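Local coordinates for protein 3-oxo-tetronate kinase (Cupriavidus necator, PDB 5DMH) that catalyses the ATP-dependent phosphorylation of 3-oxo-tetronate to 3-oxo-tetronate 4-phosphate, a sugar-acid kinase step, at residues A[142-147]-A[226-231]; A[155-160]-A[185-190]; A[199-204]-A[230-235]. All coordinates share one frame; numbering follows the deposited sequence.

All three contacts lie within the sugar-binding N-terminal domain, on the same side of the chain's centre and away from the nucleotide-binding site. Interactions 1 and 3 share strand 228-231, which runs between parallel neighbours 144-147 and 199-202; their centres are about 9 Å apart. Interaction 2, centred about 13 Å from interaction 1 and 8 Å from interaction 3, joins the turn after strand 155-158 to the start of helix 187-193. Along the chain it is nested inside the loop closed by interaction 1 and closes before interaction 3 opens. Ile-230 packs on Leu-187 and Val-188, while Asp-232 binds the amides of Arg-159 and Gly-160, so sheet, turn and helix form one connected unit.

Interaction 1. Residues A[142-147]-A[226-231]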
loop_
_atom_site.group_PDB
_atom_site.type_symbol
_atom_site.label_atom_id
_atom_site.label_comp_id
_atom_site.label_asym_id
_atom_site.label_seq_id
_atom_site.Cartn_x
_atom_site.Cartn_y
_atom_site.Cartn_z
ATOM N N ASP A 142 -12.876 17.164 13.458
ATOM C CA ASP A 142 -11.773 17.875 14.064
ATOM C C ASP A 142 -10.655 16.990 14.588
ATOM O O ASP A 142 -9.711 17.493 15.212
ATOM C CB ASP A 142 -12.283 18.808 15.186
ATOM C CG ASP A 142 -12.832 18.059 16.398
ATOM O OD1 ASP A 142 -12.691 16.823 16.485
ATOM O OD2 ASP A 142 -13.407 18.729 17.290
ATOM N N PHE A 143 -10.715 15.696 14.295
ATOM C CA PHE A 143 -9.710 14.769 14.831
ATOM C C PHE A 143 -9.618 13.435 14.114
ATOM O O PHE A 143 -10.629 12.824 13.790
ATOM C CB PHE A 143 -10.026 14.470 16.291
ATOM C CG PHE A 143 -9.054 13.530 16.949
ATOM C CD1 PHE A 143 -7.921 14.018 17.553
ATOM C CD2 PHE A 143 -9.282 12.154 16.969
ATOM C CE1 PHE A 143 -7.028 13.162 18.170
ATOM C CE2 PHE A 143 -8.401 11.296 17.595
ATOM C CZ PHE A 143 -7.267 11.804 18.194
ATOM N N THR A 144 -8.397 12.952 13.929
ATOM C CA THR A 144 -8.212 11.549 13.552
ATOM C C THR A 144 -6.955 11.027 14.184
ATOM O O THR A 144 -6.192 11.797 14.756
ATOM C CB THR A 144 -8.161 11.337 12.036
ATOM O OG1 THR A 144 -8.249 9.942 11.774
ATOM C CG2 THR A 144 -6.894 11.890 11.453
ATOM N N ILE A 145 -6.771 9.716 14.121
ATOM C CA ILE A 145 -5.521 9.106 14.534
ATOM C C ILE A 145 -4.693 8.780 13.296
ATOM O O ILE A 145 -5.212 8.673 12.165
ATOM C CB ILE A 145 -5.702 7.807 15.346
ATOM C CG1 ILE A 145 -6.486 6.763 14.557
ATOM C CG2 ILE A 145 -6.358 8.123 16.714
ATOM C CD1 ILE A 145 -6.415 5.402 15.165
ATOM N N ALA A 146 -3.402 8.601 13.540
ATOM C CA ALA A 146 -2.440 8.217 12.530
ATOM C C ALA A 146 -1.643 7.042 13.120
ATOM O O ALA A 146 -0.833 7.224 14.032
ATOM C CB ALA A 146 -1.525 9.388 12.221
ATOM N N CYS A 147 -1.910 5.841 12.636
ATOM C CA CYS A 147 -1.311 4.648 13.206
ATOM C C CYS A 147 -0.833 3.691 12.144
ATOM O O CYS A 147 -1.591 2.811 11.699
ATOM C CB CYS A 147 -2.326 3.899 14.076
ATOM S SG CYS A 147 -1.556 2.557 15.035
ATOM N N VAL A 226 -5.716 19.046 19.779
ATOM C CA VAL A 226 -5.013 18.136 18.887
ATOM C C VAL A 226 -5.950 17.780 17.732
ATOM O O VAL A 226 -7.058 17.323 17.940
ATOM C CB VAL A 226 -4.587 16.860 19.620
ATOM C CG1 VAL A 226 -4.024 15.846 18.658
ATOM C CG2 VAL A 226 -3.598 17.199 20.754
ATOM N N ARG A 227 -5.506 18.001 16.509
ATOM C CA ARG A 227 -6.337 17.633 15.364
ATOM C C ARG A 227 -5.970 16.298 14.727
ATOM O O ARG A 227 -6.792 15.682 14.058
ATOM C CB ARG A 227 -6.367 18.789 14.381
ATOM C CG ARG A 227 -7.025 19.996 15.095
ATOM C CD ARG A 227 -7.385 21.117 14.171
ATOM N NE ARG A 227 -8.166 20.654 13.027
ATOM C CZ ARG A 227 -9.463 20.877 12.846
ATOM N NH1 ARG A 227 -10.182 21.551 13.737
ATOM N NH2 ARG A 227 -10.048 20.414 11.754
HETATM N N MSE A 228 -4.753 15.836 14.970
HETATM C CA MSE A 228 -4.340 14.511 14.554
HETATM C C MSE A 228 -3.346 13.954 15.575
HETATM O O MSE A 228 -2.395 14.633 15.951
HETATM C CB MSE A 228 -3.695 14.558 13.155
HETATM C CG MSE A 228 -3.211 13.242 12.661
HETATM SE SE MSE A 228 -3.268 13.267 10.656
HETATM C CE MSE A 228 -2.843 15.071 10.345
ATOM N N ALA A 229 -3.575 12.730 16.016
ATOM C CA ALA A 229 -2.688 12.102 16.997
ATOM C C ALA A 229 -2.060 10.848 16.434
ATOM O O ALA A 229 -2.772 9.955 15.949
ATOM C CB ALA A 229 -3.455 11.743 18.263
ATOM N N ILE A 230 -0.736 10.782 16.515
ATOM C CA ILE A 230 -0.029 9.526 16.326
ATOM C C ILE A 230 -0.567 8.585 17.401
ATOM O O ILE A 230 -0.680 8.988 18.541
ATOM C CB ILE A 230 1.475 9.710 16.514
ATOM C CG1 ILE A 230 2.069 10.663 15.460
ATOM C CG2 ILE A 230 2.191 8.361 16.480
ATOM C CD1 ILE A 230 1.878 10.219 14.032
ATOM N N ALA A 231 -0.960 7.366 17.044
ATOM C CA ALA A 231 -1.410 6.395 18.055
ATOM C C ALA A 231 -0.389 5.287 18.254
ATOM O O ALA A 231 -0.036 4.577 17.299
ATOM C CB ALA A 231 -2.747 5.797 17.675
HETATM O O HOH W 1 -9.637 18.473 17.806
#
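Parallel strands 144-147 and 228-231 lie side by side in the sugar-binding N-terminal domain, joined by four backbone hydrogen bonds that alternate in direction. Thr-144 N donates to Arg-227 O, Ala-229 N to Thr-144 O, Ala-146 N to Ala-229 O (the shortest, 2.8 Å) and Ala-231 N to Ala-146 O. At the Asp-142 and Val-226 end a water donates to both Asp-142 O and Val-226 O, bridging two carbonyls that cannot bond to each other. Phe-143 has CG anti to its N (chi1 -180°), which carries the ring across to the other segment: Val-226 O meets its edge in plane, 3.4 Å from CD1, and Ala-229 CB lies 3.8 Å from CZ. On the other face Thr-144 and Met-228 run alongside each other, Thr-144 CG2 4.0 Å from SE of Met-228, which is selenomethionine, and there Ala-146 CB meets Ile-230 CD1 at 3.9 Å. The Arg-227 guanidinium passes one face over Asp-142 CA, whereas the Asp-142 carboxylate is salt-bridged to Arg-222. Helix 211-223 covers the Phe-143 ring, helices 128-139 and 187-193 pack on Met-228, and strand 251-254 takes the hydroxyl of Thr-144 through Leu-251 O.

Interaction 2. Residues A[155-160]-A[185-190]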
loop_
_atom_site.group_PDB
_atom_site.type_symbol
_atom_site.label_atom_id
_atom_site.label_comp_id
_atom_site.label_asym_id
_atom_site.label_seq_id
_atom_site.Cartn_x
_atom_site.Cartn_y
_atom_site.Cartn_z
ATOM N N ARG A 155 6.087 -3.862 12.624
ATOM C CA ARG A 155 6.018 -2.428 12.901
ATOM C C ARG A 155 5.262 -2.183 14.200
ATOM O O ARG A 155 4.095 -2.583 14.325
ATOM C CB ARG A 155 5.320 -1.641 11.787
ATOM C CG ARG A 155 6.079 -1.544 10.456
ATOM C CD ARG A 155 5.762 -2.676 9.484
ATOM N NE ARG A 155 6.409 -2.413 8.206
ATOM C CZ ARG A 155 7.624 -2.843 7.850
ATOM N NH1 ARG A 155 8.122 -2.508 6.671
ATOM N NH2 ARG A 155 8.354 -3.615 8.647
ATOM N N THR A 156 5.949 -1.577 15.171
ATOM C CA THR A 156 5.311 -1.085 16.389
ATOM C C THR A 156 5.642 0.383 16.677
ATOM O O THR A 156 6.629 0.928 16.164
ATOM C CB THR A 156 5.654 -1.968 17.635
ATOM O OG1 THR A 156 7.063 -1.996 17.860
ATOM C CG2 THR A 156 5.140 -3.374 17.449
ATOM N N ILE A 157 4.798 1.018 17.499
ATOM C CA ILE A 157 4.896 2.432 17.832
ATOM C C ILE A 157 4.800 2.635 19.355
ATOM O O ILE A 157 3.869 2.159 19.984
ATOM C CB ILE A 157 3.788 3.298 17.167
ATOM C CG1 ILE A 157 3.767 3.099 15.653
ATOM C CG2 ILE A 157 4.044 4.765 17.440
ATOM C CD1 ILE A 157 2.539 3.662 15.011
ATOM N N PHE A 158 5.815 3.291 19.902
ATOM C CA PHE A 158 5.965 3.531 21.347
ATOM C C PHE A 158 6.396 4.973 21.555
ATOM O O PHE A 158 7.404 5.416 21.017
ATOM C CB PHE A 158 6.993 2.568 21.969
ATOM C CG PHE A 158 7.188 2.756 23.460
ATOM C CD1 PHE A 158 6.326 2.146 24.360
ATOM C CD2 PHE A 158 8.217 3.535 23.957
ATOM C CE1 PHE A 158 6.514 2.302 25.716
ATOM C CE2 PHE A 158 8.391 3.696 25.315
ATOM C CZ PHE A 158 7.558 3.069 26.192
ATOM N N ARG A 159 5.636 5.716 22.362
ATOM C CA ARG A 159 5.876 7.148 22.569
ATOM C C ARG A 159 6.057 7.875 21.238
ATOM O O ARG A 159 6.855 8.789 21.117
ATOM C CB ARG A 159 7.029 7.390 23.533
ATOM C CG ARG A 159 6.715 6.875 24.947
ATOM C CD ARG A 159 7.818 7.150 25.969
ATOM N NE ARG A 159 7.375 6.706 27.286
ATOM C CZ ARG A 159 6.686 7.460 28.147
ATOM N NH1 ARG A 159 6.361 8.708 27.860
ATOM N NH2 ARG A 159 6.305 6.948 29.298
ATOM N N GLY A 160 5.274 7.436 20.266
ATOM C CA GLY A 160 5.187 8.054 18.960
ATOM C C GLY A 160 6.309 7.689 18.012
ATOM O O GLY A 160 6.313 8.159 16.875
ATOM N N ALA A 185 12.599 8.799 13.443
ATOM C CA ALA A 185 11.638 7.794 13.888
ATOM C C ALA A 185 10.528 8.386 14.715
ATOM O O ALA A 185 9.567 7.698 15.041
ATOM C CB ALA A 185 12.335 6.683 14.682
ATOM N N SER A 186 10.660 9.657 15.060
ATOM C CA SER A 186 9.619 10.345 15.838
ATOM C C SER A 186 8.445 10.803 14.941
ATOM O O SER A 186 8.506 11.833 14.260
ATOM C CB SER A 186 10.217 11.516 16.604
ATOM O OG SER A 186 9.193 12.189 17.320
ATOM N N LEU A 187 7.397 10.002 14.906
ATOM C CA LEU A 187 6.296 10.239 13.997
ATOM C C LEU A 187 5.533 11.521 14.336
ATOM O O LEU A 187 4.932 12.125 13.463
ATOM C CB LEU A 187 5.327 9.064 14.015
ATOM C CG LEU A 187 5.848 7.698 13.576
ATOM C CD1 LEU A 187 4.706 6.672 13.488
ATOM C CD2 LEU A 187 6.571 7.810 12.243
ATOM N N VAL A 188 5.549 11.936 15.604
ATOM C CA VAL A 188 4.870 13.184 15.973
ATOM C C VAL A 188 5.567 14.351 15.294
ATOM O O VAL A 188 4.926 15.183 14.634
ATOM C CB VAL A 188 4.792 13.386 17.506
ATOM C CG1 VAL A 188 4.289 14.781 17.829
ATOM C CG2 VAL A 188 3.910 12.340 18.115
ATOM N N ARG A 189 6.896 14.350 15.370
ATOM C CA ARG A 189 7.715 15.397 14.745
ATOM C C ARG A 189 7.621 15.325 13.204
ATOM O O ARG A 189 7.426 16.337 12.543
ATOM C CB ARG A 189 9.156 15.243 15.229
ATOM C CG ARG A 189 10.160 16.276 14.768
ATOM C CD ARG A 189 11.411 16.214 15.657
ATOM N NE ARG A 189 12.041 14.894 15.625
ATOM C CZ ARG A 189 12.867 14.408 16.559
ATOM N NH1 ARG A 189 13.182 15.121 17.633
ATOM N NH2 ARG A 189 13.390 13.200 16.420
ATOM N N VAL A 190 7.721 14.124 12.657
ATOM C CA VAL A 190 7.638 13.928 11.208
ATOM C C VAL A 190 6.284 14.414 10.671
ATOM O O VAL A 190 6.224 15.168 9.715
ATOM C CB VAL A 190 7.869 12.441 10.839
ATOM C CG1 VAL A 190 7.546 12.161 9.365
ATOM C CG2 VAL A 190 9.303 12.026 11.162
#
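Gly-160 and Leu-187 carry this contact, in which the turn of the antiparallel hairpin formed by strands 155-158 and 161-164 meets the amino end of helix 187-193. The polar part is one backbone hydrogen bond: Leu-187 N, the first amide of the helix, donates to Gly-160 O at 2.9 Å with an N-H...O angle of 147°, the donor tilted somewhat from the carbonyl plane. Because the carbonyl faces the start of a helix, the positive end of the helix dipole would probably polarise it further. Gly-160 has a positive phi of 80°, a conformation that glycine adopts readily, and it follows Arg-159, whose phi is also positive; together they make the turn of the hairpin.

Side-chain carbons of Leu-187 lie against the same oxygen. Its CB is 3.2 Å and its CG 3.4 Å from Gly-160 O, so the oxygen is covered by the side chain of the residue whose amide it accepts. The apolar pair lies to one side: Leu-187 CD1 meets Ile-157 CD1 at 4.0 Å, the two side chains crossing at about a right angle. Val-188 also points at the turn, its CG2 4.6 Å from Gly-160 CA.

Within the helix end, Ser-186 holds the N-cap position, and its carbonyl O accepts Val-190 N at 2.9 Å, opening the helical bonding. Two residues earlier, Asp-184 divides its carboxylate between Ser-186 N and a salt bridge to Arg-189 NE.

On the strand side, Gly-160 N and Arg-159 N both bond to the carboxylate of Asp-232, which holds the turn against the end of strand 228-231. Leu-187 and Val-188 lean on Ile-230 of that strand, so the start of helix 187-193 packs on strand 228-231.

Interaction 3. Residues A[199-204]-A[230-235]; sequences VGLLRY and IADAVS
Leu-202 and Ile-230 join strand 199-202 to strand 228-231 in a parallel pair of the sugar-binding N-terminal domain, the first of these strands being the outermost of its sheet within the chain. The tight part is the backbone seam. Ile-230 N gives a bond of 2.9 Å to Gly-200 O, Leu-202 N one of 2.8 Å to Ile-230 O, and Asp-232 N one of 3.0 Å to Leu-202 O; the last two are nearly straight. Side chains fill in on both faces. Leu-201 sets CD1 against Ile-230 O at 3.5 Å, and Leu-201 CD1 also lies 3.6 Å from Asp-232 OD1. On the face of Leu-202 and Ala-231, Leu-202 CD2 touches Ala-231 CB at 4.2 Å, and helices 211-223 and 236-245 close over Leu-202.

The looser part begins where the strands end. Arg-203 sits at the N-cap of helix 204-207; its CG passes Asp-232 OD2, but the guanidinium stays well apart from that carboxylate and makes no salt bridge with it. Beyond Asp-232, Val-234 is exposed and adds little to the contact, and Ser-235 OG caps helix 236-245 by bonding Asp-238 N.

Asp-232 links the two parts. Its side chain runs alongside that of Tyr-204, ring and carboxylate planes 26° apart, with OD2 near the ring plane at the edge, 3.6 Å from CD1 of Tyr-204. The ring itself meets Phe-158. The carboxylate has further amide partners in the neighbouring hairpin turn. Across this contact OD2 accepts Tyr-204 N, the first amide of helix 204-207, at 2.8 Å on its anti side, 20° out of the carboxylate plane, by a somewhat bent bond with an N-H...O angle of 137°.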
loop_
_atom_site.group_PDB
_atom_site.type_symbol
_atom_site.label_atom_id
_atom_site.label_comp_id
_atom_site.label_asym_id
_atom_site.label_seq_id
_atom_site.Cartn_x
_atom_site.Cartn_y
_atom_site.Cartn_z
ATOM N N VAL A 199 -0.442 18.417 15.824
ATOM C CA VAL A 199 -0.269 16.960 15.901
ATOM C C VAL A 199 0.098 16.554 17.316
ATOM O O VAL A 199 0.931 17.185 17.933
ATOM C CB VAL A 199 0.863 16.461 14.951
ATOM C CG1 VAL A 199 1.122 14.993 15.163
ATOM C CG2 VAL A 199 0.483 16.731 13.522
ATOM N N GLY A 200 -0.571 15.543 17.854
ATOM C CA GLY A 200 -0.285 15.084 19.202
ATOM C C GLY A 200 -0.032 13.580 19.246
ATOM O O GLY A 200 0.309 12.943 18.227
ATOM N N LEU A 201 -0.213 13.012 20.438
ATOM C CA LEU A 201 0.092 11.616 20.695
ATOM C C LEU A 201 -0.959 10.971 21.564
ATOM O O LEU A 201 -1.289 11.478 22.637
ATOM C CB LEU A 201 1.442 11.485 21.393
ATOM C CG LEU A 201 1.905 10.066 21.787
ATOM C CD1 LEU A 201 2.143 9.173 20.591
ATOM C CD2 LEU A 201 3.182 10.155 22.642
ATOM N N LEU A 202 -1.466 9.835 21.098
ATOM C CA LEU A 202 -2.297 8.957 21.904
ATOM C C LEU A 202 -1.368 7.846 22.404
ATOM O O LEU A 202 -1.070 6.915 21.680
ATOM C CB LEU A 202 -3.451 8.429 21.044
ATOM C CG LEU A 202 -4.382 7.375 21.597
ATOM C CD1 LEU A 202 -5.011 7.874 22.897
ATOM C CD2 LEU A 202 -5.474 7.020 20.586
ATOM N N ARG A 203 -0.888 7.976 23.635
ATOM C CA ARG A 203 0.261 7.206 24.113
ATOM C C ARG A 203 -0.112 5.785 24.542
ATOM O O ARG A 203 -1.258 5.506 24.916
ATOM C CB ARG A 203 0.930 7.980 25.266
ATOM C CG ARG A 203 2.322 7.502 25.657
ATOM C CD ARG A 203 2.913 8.336 26.793
ATOM N NE ARG A 203 3.213 9.692 26.375
ATOM C CZ ARG A 203 2.467 10.774 26.621
ATOM N NH1 ARG A 203 2.859 11.955 26.150
ATOM N NH2 ARG A 203 1.352 10.708 27.346
ATOM N N TYR A 204 0.876 4.895 24.514
ATOM C CA TYR A 204 0.675 3.473 24.791
ATOM C C TYR A 204 0.009 3.166 26.124
ATOM O O TYR A 204 -0.660 2.136 26.267
ATOM C CB TYR A 204 2.028 2.748 24.757
ATOM C CG TYR A 204 2.899 3.087 25.932
ATOM C CD1 TYR A 204 3.676 4.229 25.943
ATOM C CD2 TYR A 204 2.906 2.278 27.059
ATOM C CE1 TYR A 204 4.433 4.556 27.034
ATOM C CE2 TYR A 204 3.672 2.578 28.147
ATOM C CZ TYR A 204 4.449 3.722 28.138
ATOM O OH TYR A 204 5.229 4.053 29.223
ATOM N N ILE A 230 -0.736 10.782 16.515
ATOM C CA ILE A 230 -0.029 9.526 16.326
ATOM C C ILE A 230 -0.567 8.585 17.401
ATOM O O ILE A 230 -0.680 8.988 18.541
ATOM C CB ILE A 230 1.475 9.710 16.514
ATOM C CG1 ILE A 230 2.069 10.663 15.460
ATOM C CG2 ILE A 230 2.191 8.361 16.480
ATOM C CD1 ILE A 230 1.878 10.219 14.032
ATOM N N ALA A 231 -0.960 7.366 17.044
ATOM C CA ALA A 231 -1.410 6.395 18.055
ATOM C C ALA A 231 -0.389 5.287 18.254
ATOM O O ALA A 231 -0.036 4.577 17.299
ATOM C CB ALA A 231 -2.747 5.797 17.675
ATOM N N ASP A 232 0.061 5.135 19.499
ATOM C CA ASP A 232 0.932 4.030 19.866
ATOM C C ASP A 232 0.206 2.676 19.721
ATOM O O ASP A 232 -1.000 2.543 19.938
ATOM C CB ASP A 232 1.468 4.170 21.314
ATOM C CG ASP A 232 2.567 5.217 21.484
ATOM O OD1 ASP A 232 3.111 5.741 20.473
ATOM O OD2 ASP A 232 2.886 5.518 22.673
ATOM N N ALA A 233 0.967 1.639 19.390
ATOM C CA ALA A 233 0.424 0.297 19.341
ATOM C C ALA A 233 1.603 -0.654 19.384
ATOM O O ALA A 233 2.474 -0.615 18.501
ATOM C CB ALA A 233 -0.386 0.066 18.083
ATOM N N VAL A 234 1.656 -1.444 20.451
ATOM C CA VAL A 234 2.775 -2.374 20.677
ATOM C C VAL A 234 2.405 -3.820 20.411
ATOM O O VAL A 234 3.245 -4.717 20.567
ATOM C CB VAL A 234 3.354 -2.235 22.093
ATOM C CG1 VAL A 234 3.628 -0.789 22.414
ATOM C CG2 VAL A 234 2.413 -2.835 23.151
ATOM N N SER A 235 1.172 -4.038 19.961
ATOM C CA SER A 235 0.634 -5.378 19.739
ATOM C C SER A 235 -0.623 -5.295 18.910
ATOM O O SER A 235 -1.209 -4.208 18.762
ATOM C CB SER A 235 0.291 -5.992 21.079
ATOM O OG SER A 235 -0.714 -5.224 21.656
#